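Local coordinates for protein transaminase (Bacillus megaterium, PDB 5G0A) that probably catalyses the S-selective, pyridoxal-5'-phosphate-dependent transfer of amino groups, as a class-III aminotransferase, at residues Gly288-Leu300 / Pro306-Ala318. Numbering follows the deposited sequence.
Sequences GVQPDIITMGKGL and PAGAVLVSKEIAA. Unlike the reference sequence in segment 306-318: A318 (reference Glu). With PLP (pyridoxal-5'-phosphate), chain K.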
loop_
_atom_site.group_PDB
_atom_site.type_symbol
_atom_site.label_atom_id
_atom_site.label_comp_id
_atom_site.label_asym_id
_atom_site.label_seq_id
_atom_site.Cartn_x
_atom_site.Cartn_y
_atom_site.Cartn_z
ATOM N N GLY B 288 28.401 -1.965 -23.672
ATOM C CA GLY B 288 28.756 -3.354 -24.022
ATOM C C GLY B 288 27.845 -4.426 -23.441
ATOM O O GLY B 288 28.254 -5.583 -23.281
ATOM N N VAL B 289 26.600 -4.042 -23.127
ATOM C CA VAL B 289 25.651 -4.943 -22.491
ATOM C C VAL B 289 24.295 -4.910 -23.183
ATOM O O VAL B 289 24.062 -4.119 -24.100
ATOM C CB VAL B 289 25.474 -4.654 -20.974
ATOM C CG1 VAL B 289 26.716 -5.063 -20.198
ATOM C CG2 VAL B 289 25.124 -3.183 -20.715
ATOM N N GLN B 290 23.417 -5.812 -22.769
ATOM C CA GLN B 290 22.091 -5.903 -23.354
ATOM C C GLN B 290 21.109 -6.044 -22.190
ATOM O O GLN B 290 21.339 -6.846 -21.270
ATOM C CB GLN B 290 21.998 -7.084 -24.329
ATOM C CG GLN B 290 22.788 -6.824 -25.627
ATOM C CD GLN B 290 22.770 -7.966 -26.637
ATOM O OE1 GLN B 290 21.819 -8.733 -26.730
ATOM N NE2 GLN B 290 23.845 -8.059 -27.431
ATOM N N PRO B 291 20.032 -5.252 -22.209
ATOM C CA PRO B 291 19.016 -5.326 -21.160
ATOM C C PRO B 291 17.991 -6.428 -21.425
ATOM O O PRO B 291 18.056 -7.120 -22.455
ATOM C CB PRO B 291 18.336 -3.943 -21.257
ATOM C CG PRO B 291 18.391 -3.652 -22.747
ATOM C CD PRO B 291 19.722 -4.201 -23.212
ATOM N N ASP B 292 17.035 -6.589 -20.495
ATOM C CA ASP B 292 15.930 -7.523 -20.679
ATOM C C ASP B 292 14.718 -6.836 -21.307
ATOM O O ASP B 292 13.922 -7.461 -22.007
ATOM C CB ASP B 292 15.523 -8.112 -19.317
ATOM C CG ASP B 292 16.639 -8.947 -18.701
ATOM O OD1 ASP B 292 16.869 -10.070 -19.202
ATOM O OD2 ASP B 292 17.279 -8.481 -17.749
ATOM N N ILE B 293 14.585 -5.552 -21.004
ATOM C CA ILE B 293 13.454 -4.737 -21.487
ATOM C C ILE B 293 13.965 -3.319 -21.671
ATOM O O ILE B 293 14.758 -2.829 -20.845
ATOM C CB ILE B 293 12.292 -4.671 -20.430
ATOM C CG1 ILE B 293 11.717 -6.055 -20.143
ATOM C CG2 ILE B 293 11.189 -3.719 -20.885
ATOM C CD1 ILE B 293 10.758 -6.103 -18.947
ATOM N N ILE B 294 13.543 -2.656 -22.758
ATOM C CA ILE B 294 13.680 -1.189 -22.838
ATOM C C ILE B 294 12.341 -0.495 -23.071
ATOM O O ILE B 294 11.412 -1.083 -23.628
ATOM C CB ILE B 294 14.708 -0.669 -23.888
ATOM C CG1 ILE B 294 14.223 -0.914 -25.337
ATOM C CG2 ILE B 294 16.125 -1.205 -23.547
ATOM C CD1 ILE B 294 15.171 -0.298 -26.381
ATOM N N THR B 295 12.287 0.755 -22.630
ATOM C CA THR B 295 11.133 1.624 -22.855
ATOM C C THR B 295 11.542 2.764 -23.770
ATOM O O THR B 295 12.672 3.259 -23.688
ATOM C CB THR B 295 10.571 2.166 -21.526
ATOM O OG1 THR B 295 11.627 2.747 -20.761
ATOM C CG2 THR B 295 9.934 1.040 -20.721
ATOM N N MET B 296 10.606 3.181 -24.621
ATOM C CA MET B 296 10.876 4.175 -25.685
ATOM C C MET B 296 9.740 5.174 -25.784
ATOM O O MET B 296 8.599 4.876 -25.449
ATOM C CB MET B 296 11.041 3.480 -27.045
ATOM C CG MET B 296 12.260 2.558 -27.128
ATOM S SD MET B 296 12.167 1.433 -28.524
ATOM C CE MET B 296 11.093 0.166 -27.849
ATOM N N GLY B 297 10.083 6.352 -26.278
ATOM C CA GLY B 297 9.159 7.484 -26.481
ATOM C C GLY B 297 10.010 8.550 -27.181
ATOM O O GLY B 297 11.039 8.224 -27.784
ATOM N N LYS B 298 9.566 9.803 -27.132
ATOM C CA LYS B 298 10.377 10.981 -27.588
ATOM C C LYS B 298 10.962 10.792 -28.981
ATOM O O LYS B 298 10.236 10.950 -29.980
ATOM C CB LYS B 298 11.422 11.338 -26.516
ATOM C CG LYS B 298 10.760 11.803 -25.219
ATOM C CD LYS B 298 11.749 12.286 -24.156
ATOM C CE LYS B 298 11.062 13.067 -23.006
ATOM N NZ LYS B 298 11.248 12.368 -21.725
ATOM N N GLY B 299 12.239 10.395 -29.070
ATOM C CA GLY B 299 12.889 10.149 -30.380
ATOM C C GLY B 299 12.351 8.996 -31.215
ATOM O O GLY B 299 12.668 8.895 -32.406
ATOM N N LEU B 300 11.537 8.125 -30.599
ATOM C CA LEU B 300 10.819 7.076 -31.322
ATOM C C LEU B 300 10.037 7.592 -32.542
ATOM O O LEU B 300 10.044 6.961 -33.616
ATOM C CB LEU B 300 9.863 6.333 -30.363
ATOM C CG LEU B 300 8.959 5.261 -30.991
ATOM C CD1 LEU B 300 9.752 4.099 -31.596
ATOM C CD2 LEU B 300 7.884 4.754 -30.008
ATOM N N PRO B 306 2.223 11.429 -31.138
ATOM C CA PRO B 306 2.438 10.669 -29.874
ATOM C C PRO B 306 2.630 9.165 -30.108
ATOM O O PRO B 306 1.776 8.518 -30.738
ATOM C CB PRO B 306 1.169 10.941 -29.062
ATOM C CG PRO B 306 0.589 12.207 -29.647
ATOM C CD PRO B 306 0.932 12.161 -31.126
ATOM N N ALA B 307 3.789 8.645 -29.676
ATOM C CA ALA B 307 4.064 7.228 -29.687
ATOM C C ALA B 307 5.037 6.880 -28.560
ATOM O O ALA B 307 5.919 7.678 -28.213
ATOM C CB ALA B 307 4.695 6.817 -31.014
ATOM N N GLY B 308 4.854 5.672 -28.011
ATOM C CA GLY B 308 5.804 5.100 -27.066
ATOM C C GLY B 308 5.877 3.617 -27.376
ATOM O O GLY B 308 5.093 3.097 -28.185
ATOM N N ALA B 309 6.832 2.915 -26.769
ATOM C CA ALA B 309 6.908 1.485 -27.012
ATOM C C ALA B 309 7.694 0.810 -25.923
ATOM O O ALA B 309 8.597 1.414 -25.333
ATOM C CB ALA B 309 7.603 1.194 -28.344
ATOM N N VAL B 310 7.417 -0.478 -25.768
ATOM C CA VAL B 310 8.280 -1.318 -24.942
ATOM C C VAL B 310 8.793 -2.467 -25.799
ATOM O O VAL B 310 8.052 -3.021 -26.612
ATOM C CB VAL B 310 7.525 -1.791 -23.653
ATOM C CG1 VAL B 310 6.281 -2.596 -24.016
ATOM C CG2 VAL B 310 8.463 -2.627 -22.781
ATOM N N LEU B 311 10.071 -2.804 -25.636
ATOM C CA LEU B 311 10.677 -3.928 -26.347
ATOM C C LEU B 311 11.185 -4.894 -25.276
ATOM O O LEU B 311 11.921 -4.490 -24.382
ATOM C CB LEU B 311 11.845 -3.453 -27.204
ATOM C CG LEU B 311 12.746 -4.553 -27.823
ATOM C CD1 LEU B 311 11.949 -5.420 -28.793
ATOM C CD2 LEU B 311 13.952 -3.881 -28.497
ATOM N N VAL B 312 10.731 -6.133 -25.368
ATOM C CA VAL B 312 11.094 -7.153 -24.386
ATOM C C VAL B 312 11.935 -8.230 -25.066
ATOM O O VAL B 312 11.841 -8.428 -26.288
ATOM C CB VAL B 312 9.856 -7.831 -23.739
ATOM C CG1 VAL B 312 8.904 -6.790 -23.124
ATOM C CG2 VAL B 312 9.098 -8.728 -24.733
ATOM N N SER B 313 12.739 -8.915 -24.258
ATOM C CA SER B 313 13.633 -10.001 -24.742
ATOM C C SER B 313 12.878 -11.173 -25.359
ATOM O O SER B 313 11.683 -11.353 -25.134
ATOM C CB SER B 313 14.513 -10.501 -23.583
ATOM O OG SER B 313 13.707 -11.165 -22.620
ATOM N N LYS B 314 13.592 -12.007 -26.111
ATOM C CA LYS B 314 13.002 -13.205 -26.670
ATOM C C LYS B 314 12.401 -14.098 -25.581
ATOM O O LYS B 314 11.336 -14.673 -25.772
ATOM C CB LYS B 314 14.065 -13.985 -27.452
ATOM C CG LYS B 314 14.525 -13.244 -28.692
ATOM C CD LYS B 314 15.460 -14.100 -29.540
ATOM C CE LYS B 314 15.632 -13.487 -30.919
ATOM N NZ LYS B 314 16.506 -12.295 -30.919
ATOM N N GLU B 315 13.082 -14.216 -24.445
ATOM C CA GLU B 315 12.573 -15.100 -23.391
ATOM C C GLU B 315 11.290 -14.530 -22.761
ATOM O O GLU B 315 10.364 -15.272 -22.496
ATOM C CB GLU B 315 13.640 -15.478 -22.347
ATOM C CG GLU B 315 13.998 -14.418 -21.343
ATOM C CD GLU B 315 14.862 -14.921 -20.184
ATOM O OE1 GLU B 315 15.176 -16.145 -20.075
ATOM O OE2 GLU B 315 15.235 -14.061 -19.376
ATOM N N ILE B 316 11.254 -13.219 -22.560
ATOM C CA ILE B 316 10.032 -12.574 -22.037
ATOM C C ILE B 316 8.870 -12.694 -23.024
ATOM O O ILE B 316 7.751 -13.076 -22.653
ATOM C CB ILE B 316 10.307 -11.117 -21.579
ATOM C CG1 ILE B 316 11.272 -11.124 -20.379
ATOM C CG2 ILE B 316 8.985 -10.413 -21.243
ATOM C CD1 ILE B 316 11.791 -9.730 -20.008
ATOM N N ALA B 317 9.142 -12.401 -24.297
ATOM C CA ALA B 317 8.141 -12.575 -25.354
ATOM C C ALA B 317 7.583 -13.994 -25.433
ATOM O O ALA B 317 6.390 -14.187 -25.595
ATOM C CB ALA B 317 8.706 -12.148 -26.701
ATOM N N ALA B 318 8.453 -14.997 -25.302
ATOM C CA ALA B 318 8.000 -16.385 -25.398
ATOM C C ALA B 318 7.034 -16.725 -24.250
ATOM O O ALA B 318 6.050 -17.424 -24.449
ATOM C CB ALA B 318 9.202 -17.336 -25.405
HETATM N N1 PLP K . 11.308 8.150 -18.982
HETATM C C2 PLP K . 12.300 9.042 -19.217
HETATM C C2A PLP K . 13.738 8.659 -18.949
HETATM C C3 PLP K . 11.980 10.360 -19.814
HETATM O O3 PLP K . 12.929 11.260 -20.106
HETATM C C4 PLP K . 10.573 10.685 -20.094
HETATM C C4A PLP K . 10.206 12.017 -20.747
HETATM C C5 PLP K . 9.589 9.632 -19.741
HETATM C C6 PLP K . 10.011 8.435 -19.182
HETATM C C5A PLP K . 8.092 9.845 -19.909
HETATM O O4P PLP K . 7.696 10.082 -21.243
HETATM P P PLP K . 6.308 10.883 -21.476
HETATM O O1P PLP K . 6.173 10.739 -22.967
HETATM O O2P PLP K . 5.198 10.222 -20.678
HETATM O O3P PLP K . 6.575 12.294 -21.025
HETATM O O HOH W 1 14.937 -11.623 -20.418
HETATM O O HOH W 2 7.570 9.156 -29.732
#
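I293 meets V310, V312 and I316 on one face of an antiparallel β-hairpin, strands 293-296 and 308-313, within the seven-stranded mixed sheet of the PLP-dependent aminotransferase large domain. Its two branches divide the work. With chi1 at -62°, CG1 sits beside the backbone N and CG2 anti to it; CG2 presses on V310 CG2 at 3.5 Å, closer than usual for two methyls, while CG1 runs alongside V312 CG1. From the helix after the second strand, I316 comes in nearly at right angles, its CD1 3.7 Å from I293 CG1. Cutting the I293 side chain back to an alanine is likely to leave V310 CG2 and I316 CD1 without their apolar partner and to open a gap beneath helix 121-136, on which V310 and I316 also pack.

The other face carries I294, M296, A309 and L311. I294 and L311 lie side by side, whereas M296 bends at chi3 (-81°), carrying CE between A309 CB (3.7 Å) and L311 CB. L300 reaches back from the turn and lays CD2 over the G308 backbone, 3.5 Å from G308 C. Between these faces, I294 and L311 exchange two backbone hydrogen bonds, as do M296 and A309. Just beyond, K298 is joined through NZ to C4A of the cofactor.

At the opposite end, S313 N donates to D292 O, and S313 OG N-caps the helix by accepting from I316 N. D292 OD2 forms a salt bridge with R256 and accepts a hydrogen bond from W266 N. Water 1 gives hydrogens to D292 OD1 and E315 OE2, bridging two like charges, and accepts from S313 OG at 2.6 Å.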